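PDB 1M5S: formylmethanofuran--tetrahydromethanopterin formyltransferase from Methanosarcina barkeri, which catalyses the reversible transfer of a formyl group from formylmethanofuran to tetrahydromethanopterin, an early step of methanogenesis from carbon dioxide. Local coordinates for residues A183-F197 against I247-A260. Sequence-based numbering, arbitrary orientation.
Sequences AVDTIAELEGTITPF and IVINGLDEESIKAA
I194 and N250 form an antiparallel hydrogen-bonded pair, with I194 N to N250 O at 2.9 Å and N250 N to I194 O at 3.0 Å, while T193 and G251 form the non-hydrogen-bonded pair beside it. Just beyond the strand ends, L252 N donates to G192 O. On the face of T193, its methyl CG2 lies against the first turn of helix 254-268, 3.2 Å from S256 O. A chi1 of 45° puts CG2 there, anti to the carbonyl carbon; OG1 donates to a water. That water donates to E191 O and S256 O, tying loop to helix. D253 is the N-cap of helix 254-268; its OD1 accepts from both S256 N and S256 OG. On the other face, I194 CG1 lies across N250 CB at 3.7 Å, and the N250 amide is held by E53 and G163 N. Farther along, I247 CD1 reaches A183 CB at 3.4 Å and V184 CG2 at 3.5 Å, a tight fit. I187 CD1 lies near I247 CG2 and I249 CD1, and its CG2 meets A260 CB at 4.0 Å. L190 CD1 rests on the backbone of A259 and A260. Helix 173-187 thus packs on strand 243-251 and helix 254-268 within the proximal lobe. The short strand 193-194 borders one side of strand 243-251, and the long strand 147-170 pairs with it through F166, G164 and I161.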
loop_
_atom_site.group_PDB
_atom_site.type_symbol
_atom_site.label_atom_id
_atom_site.label_comp_id
_atom_site.label_asym_id
_atom_site.label_seq_id
_atom_site.Cartn_x
_atom_site.Cartn_y
_atom_site.Cartn_z
ATOM N N ALA A 183 -5.096 15.772 -5.791
ATOM C CA ALA A 183 -5.105 16.070 -7.228
ATOM C C ALA A 183 -4.466 14.955 -8.068
ATOM O O ALA A 183 -5.029 14.529 -9.080
ATOM C CB ALA A 183 -4.404 17.399 -7.490
ATOM N N VAL A 184 -3.327 14.440 -7.607
ATOM C CA VAL A 184 -2.637 13.356 -8.302
ATOM C C VAL A 184 -3.442 12.048 -8.321
ATOM O O VAL A 184 -3.489 11.362 -9.347
ATOM C CB VAL A 184 -1.247 13.120 -7.683
ATOM C CG1 VAL A 184 -0.636 11.807 -8.185
ATOM C CG2 VAL A 184 -0.347 14.283 -8.040
ATOM N N ASP A 185 -4.107 11.727 -7.211
ATOM C CA ASP A 185 -4.962 10.543 -7.144
ATOM C C ASP A 185 -6.124 10.679 -8.119
ATOM O O ASP A 185 -6.571 9.696 -8.704
ATOM C CB ASP A 185 -5.517 10.349 -5.727
ATOM C CG ASP A 185 -4.484 9.801 -4.755
ATOM O OD1 ASP A 185 -3.508 9.148 -5.185
ATOM O OD2 ASP A 185 -4.662 9.999 -3.539
ATOM N N THR A 186 -6.640 11.898 -8.249
ATOM C CA THR A 186 -7.757 12.175 -9.149
ATOM C C THR A 186 -7.325 12.041 -10.607
ATOM O O THR A 186 -8.000 11.402 -11.409
ATOM C CB THR A 186 -8.297 13.593 -8.928
ATOM O OG1 THR A 186 -8.533 13.786 -7.532
ATOM C CG2 THR A 186 -9.598 13.796 -9.680
ATOM N N ILE A 187 -6.172 12.618 -10.925
ATOM C CA ILE A 187 -5.635 12.563 -12.275
ATOM C C ILE A 187 -5.283 11.130 -12.688
ATOM O O ILE A 187 -5.484 10.758 -13.841
ATOM C CB ILE A 187 -4.404 13.490 -12.407
ATOM C CG1 ILE A 187 -4.846 14.944 -12.197
ATOM C CG2 ILE A 187 -3.752 13.327 -13.779
ATOM C CD1 ILE A 187 -3.712 15.925 -12.065
ATOM N N ALA A 188 -4.925 10.287 -11.719
ATOM C CA ALA A 188 -4.587 8.897 -12.023
ATOM C C ALA A 188 -5.827 8.040 -12.318
ATOM O O ALA A 188 -5.705 6.888 -12.735
ATOM C CB ALA A 188 -3.767 8.288 -10.890
ATOM N N GLU A 189 -7.014 8.615 -12.134
ATOM C CA GLU A 189 -8.252 7.958 -12.566
ATOM C C GLU A 189 -8.552 8.271 -14.031
ATOM O O GLU A 189 -9.418 7.645 -14.637
ATOM C CB GLU A 189 -9.450 8.419 -11.734
ATOM C CG GLU A 189 -9.354 8.228 -10.228
ATOM C CD GLU A 189 -10.485 8.948 -9.474
ATOM O OE1 GLU A 189 -11.240 9.736 -10.097
ATOM O OE2 GLU A 189 -10.609 8.744 -8.247
ATOM N N LEU A 190 -7.903 9.306 -14.558
ATOM C CA LEU A 190 -8.250 9.856 -15.868
ATOM C C LEU A 190 -7.402 9.306 -17.020
ATOM O O LEU A 190 -6.170 9.271 -16.950
ATOM C CB LEU A 190 -8.149 11.386 -15.834
ATOM C CG LEU A 190 -9.070 12.127 -14.861
ATOM C CD1 LEU A 190 -8.809 13.617 -14.947
ATOM C CD2 LEU A 190 -10.516 11.828 -15.184
ATOM N N GLU A 191 -8.072 8.947 -18.110
ATOM C CA GLU A 191 -7.392 8.439 -19.297
ATOM C C GLU A 191 -6.656 9.561 -20.017
ATOM O O GLU A 191 -7.091 10.712 -19.985
ATOM C CB GLU A 191 -8.408 7.795 -20.245
ATOM C CG GLU A 191 -7.797 6.909 -21.325
ATOM C CD GLU A 191 -8.806 5.956 -21.963
ATOM O OE1 GLU A 191 -9.704 5.454 -21.253
ATOM O OE2 GLU A 191 -8.688 5.689 -23.176
ATOM N N GLY A 192 -5.484 9.244 -20.560
ATOM C CA GLY A 192 -4.837 10.146 -21.492
ATOM C C GLY A 192 -3.771 11.035 -20.894
ATOM O O GLY A 192 -3.035 11.698 -21.628
ATOM N N THR A 193 -3.664 11.042 -19.568
ATOM C CA THR A 193 -2.706 11.914 -18.891
ATOM C C THR A 193 -1.841 11.178 -17.881
ATOM O O THR A 193 -2.243 10.154 -17.329
ATOM C CB THR A 193 -3.414 13.062 -18.152
ATOM O OG1 THR A 193 -4.542 12.542 -17.439
ATOM C CG2 THR A 193 -3.875 14.127 -19.126
ATOM N N ILE A 194 -0.649 11.718 -17.654
ATOM C CA ILE A 194 0.237 11.275 -16.590
ATOM C C ILE A 194 0.796 12.472 -15.819
ATOM O O ILE A 194 0.702 13.619 -16.259
ATOM C CB ILE A 194 1.439 10.439 -17.131
ATOM C CG1 ILE A 194 2.313 11.285 -18.073
ATOM C CG2 ILE A 194 0.939 9.180 -17.810
ATOM C CD1 ILE A 194 3.770 10.831 -18.153
ATOM N N THR A 195 1.371 12.196 -14.657
ATOM C CA THR A 195 1.994 13.227 -13.854
ATOM C C THR A 195 3.392 12.750 -13.449
ATOM O O THR A 195 3.541 11.969 -12.511
ATOM C CB THR A 195 1.140 13.542 -12.588
ATOM O OG1 THR A 195 0.878 12.332 -11.868
ATOM C CG2 THR A 195 -0.198 14.181 -12.975
ATOM N N PRO A 196 4.423 13.123 -14.231
ATOM C CA PRO A 196 5.687 12.377 -14.229
ATOM C C PRO A 196 6.602 12.601 -13.021
ATOM O O PRO A 196 7.581 11.872 -12.835
ATOM C CB PRO A 196 6.356 12.819 -15.536
ATOM C CG PRO A 196 5.788 14.171 -15.792
ATOM C CD PRO A 196 4.351 14.043 -15.381
ATOM N N PHE A 197 6.335 13.631 -12.225
ATOM C CA PHE A 197 7.229 13.950 -11.113
ATOM C C PHE A 197 7.049 12.982 -9.940
ATOM O O PHE A 197 6.193 12.105 -10.002
ATOM C CB PHE A 197 7.024 15.405 -10.686
ATOM C CG PHE A 197 8.022 16.350 -11.300
ATOM C CD1 PHE A 197 7.972 16.645 -12.662
ATOM C CD2 PHE A 197 9.075 16.858 -10.543
ATOM C CE1 PHE A 197 8.963 17.422 -13.259
ATOM C CE2 PHE A 197 10.069 17.634 -11.132
ATOM C CZ PHE A 197 10.014 17.915 -12.493
ATOM N N ILE A 247 1.779 20.553 -9.917
ATOM C CA ILE A 247 1.509 19.287 -10.577
ATOM C C ILE A 247 1.689 19.472 -12.082
ATOM O O ILE A 247 1.059 20.343 -12.677
ATOM C CB ILE A 247 0.082 18.784 -10.246
ATOM C CG1 ILE A 247 0.004 18.443 -8.752
ATOM C CG2 ILE A 247 -0.268 17.560 -11.089
ATOM C CD1 ILE A 247 -1.181 17.642 -8.371
ATOM N N VAL A 248 2.709 18.807 -12.629
ATOM C CA VAL A 248 2.945 18.776 -14.072
ATOM C C VAL A 248 2.212 17.604 -14.712
ATOM O O VAL A 248 2.235 16.492 -14.196
ATOM C CB VAL A 248 4.449 18.668 -14.394
ATOM C CG1 VAL A 248 4.660 18.580 -15.896
ATOM C CG2 VAL A 248 5.186 19.871 -13.838
ATOM N N ILE A 249 1.590 17.869 -15.856
ATOM C CA ILE A 249 0.700 16.926 -16.534
ATOM C C ILE A 249 1.128 16.798 -18.007
ATOM O O ILE A 249 1.233 17.801 -18.714
ATOM C CB ILE A 249 -0.775 17.427 -16.478
ATOM C CG1 ILE A 249 -1.185 17.682 -15.027
ATOM C CG2 ILE A 249 -1.711 16.426 -17.131
ATOM C CD1 ILE A 249 -2.478 18.425 -14.865
ATOM N N ASN A 250 1.527 15.594 -18.410
ATOM C CA ASN A 250 1.698 15.264 -19.824
ATOM C C ASN A 250 0.466 14.513 -20.278
ATOM O O ASN A 250 -0.229 13.912 -19.465
ATOM C CB ASN A 250 2.933 14.392 -20.037
ATOM C CG ASN A 250 4.221 15.121 -19.734
ATOM O OD1 ASN A 250 4.209 16.241 -19.224
ATOM N ND2 ASN A 250 5.345 14.485 -20.037
ATOM N N GLY A 251 0.189 14.543 -21.574
ATOM C CA GLY A 251 -1.030 13.923 -22.064
ATOM C C GLY A 251 -1.101 13.805 -23.572
ATOM O O GLY A 251 -0.366 14.482 -24.296
ATOM N N LEU A 252 -2.045 12.997 -24.038
ATOM C CA LEU A 252 -2.168 12.659 -25.451
ATOM C C LEU A 252 -2.713 13.813 -26.293
ATOM O O LEU A 252 -2.222 14.074 -27.395
ATOM C CB LEU A 252 -3.061 11.426 -25.604
ATOM C CG LEU A 252 -2.506 10.168 -24.926
ATOM C CD1 LEU A 252 -3.521 9.033 -25.002
ATOM C CD2 LEU A 252 -1.191 9.777 -25.587
ATOM N N ASP A 253 -3.732 14.494 -25.778
ATOM C CA ASP A 253 -4.310 15.645 -26.463
ATOM C C ASP A 253 -4.531 16.820 -25.505
ATOM O O ASP A 253 -4.170 16.747 -24.330
ATOM C CB ASP A 253 -5.626 15.245 -27.155
ATOM C CG ASP A 253 -6.623 14.571 -26.210
ATOM O OD1 ASP A 253 -6.654 14.919 -25.020
ATOM O OD2 ASP A 253 -7.431 13.743 -26.674
ATOM N N GLU A 254 -5.108 17.905 -26.015
ATOM C CA GLU A 254 -5.383 19.087 -25.203
ATOM C C GLU A 254 -6.561 18.871 -24.269
ATOM O O GLU A 254 -6.547 19.338 -23.131
ATOM C CB GLU A 254 -5.660 20.293 -26.098
ATOM C CG GLU A 254 -4.408 21.060 -26.493
ATOM C CD GLU A 254 -4.714 22.307 -27.311
ATOM O OE1 GLU A 254 -5.485 23.177 -26.836
ATOM O OE2 GLU A 254 -4.165 22.419 -28.427
ATOM N N GLU A 255 -7.559 18.133 -24.748
ATOM C CA GLU A 255 -8.778 17.867 -23.984
ATOM C C GLU A 255 -8.489 17.079 -22.705
ATOM O O GLU A 255 -9.118 17.308 -21.670
ATOM C CB GLU A 255 -9.790 17.101 -24.844
ATOM C CG GLU A 255 -10.182 17.818 -26.137
ATOM C CD GLU A 255 -9.377 17.346 -27.352
ATOM O OE1 GLU A 255 -8.211 17.776 -27.524
ATOM O OE2 GLU A 255 -9.922 16.554 -28.152
ATOM N N SER A 256 -7.513 16.176 -22.784
ATOM C CA SER A 256 -7.161 15.305 -21.673
ATOM C C SER A 256 -6.370 16.073 -20.631
ATOM O O SER A 256 -6.584 15.893 -19.432
ATOM C CB SER A 256 -6.343 14.111 -22.168
ATOM O OG SER A 256 -7.129 13.274 -22.998
ATOM N N ILE A 257 -5.466 16.934 -21.090
ATOM C CA ILE A 257 -4.731 17.809 -20.194
ATOM C C ILE A 257 -5.698 18.712 -19.436
ATOM O O ILE A 257 -5.578 18.878 -18.224
ATOM C CB ILE A 257 -3.737 18.690 -20.957
ATOM C CG1 ILE A 257 -2.824 17.819 -21.822
ATOM C CG2 ILE A 257 -2.937 19.534 -19.974
ATOM C CD1 ILE A 257 -1.456 17.598 -21.255
ATOM N N LYS A 258 -6.698 19.235 -20.139
ATOM C CA LYS A 258 -7.679 20.121 -19.520
ATOM C C LYS A 258 -8.532 19.385 -18.503
ATOM O O LYS A 258 -8.777 19.891 -17.409
ATOM C CB LYS A 258 -8.575 20.761 -20.583
ATOM C CG LYS A 258 -7.890 21.887 -21.335
ATOM C CD LYS A 258 -8.670 22.333 -22.564
ATOM C CE LYS A 258 -7.814 23.271 -23.415
ATOM N NZ LYS A 258 -8.573 23.884 -24.539
ATOM N N ALA A 259 -8.973 18.185 -18.863
ATOM C CA ALA A 259 -9.741 17.350 -17.950
ATOM C C ALA A 259 -8.954 17.099 -16.664
ATOM O O ALA A 259 -9.522 17.131 -15.570
ATOM C CB ALA A 259 -10.098 16.027 -18.622
ATOM N N ALA A 260 -7.641 16.927 -16.805
ATOM C CA ALA A 260 -6.762 16.630 -15.677
ATOM C C ALA A 260 -6.517 17.864 -14.813
ATOM O O ALA A 260 -6.555 17.782 -13.590
ATOM C CB ALA A 260 -5.433 16.061 -16.178
HETATM O O HOH W 1 -6.899 13.264 -18.414
HETATM O O HOH W 2 3.955 15.731 -12.115
#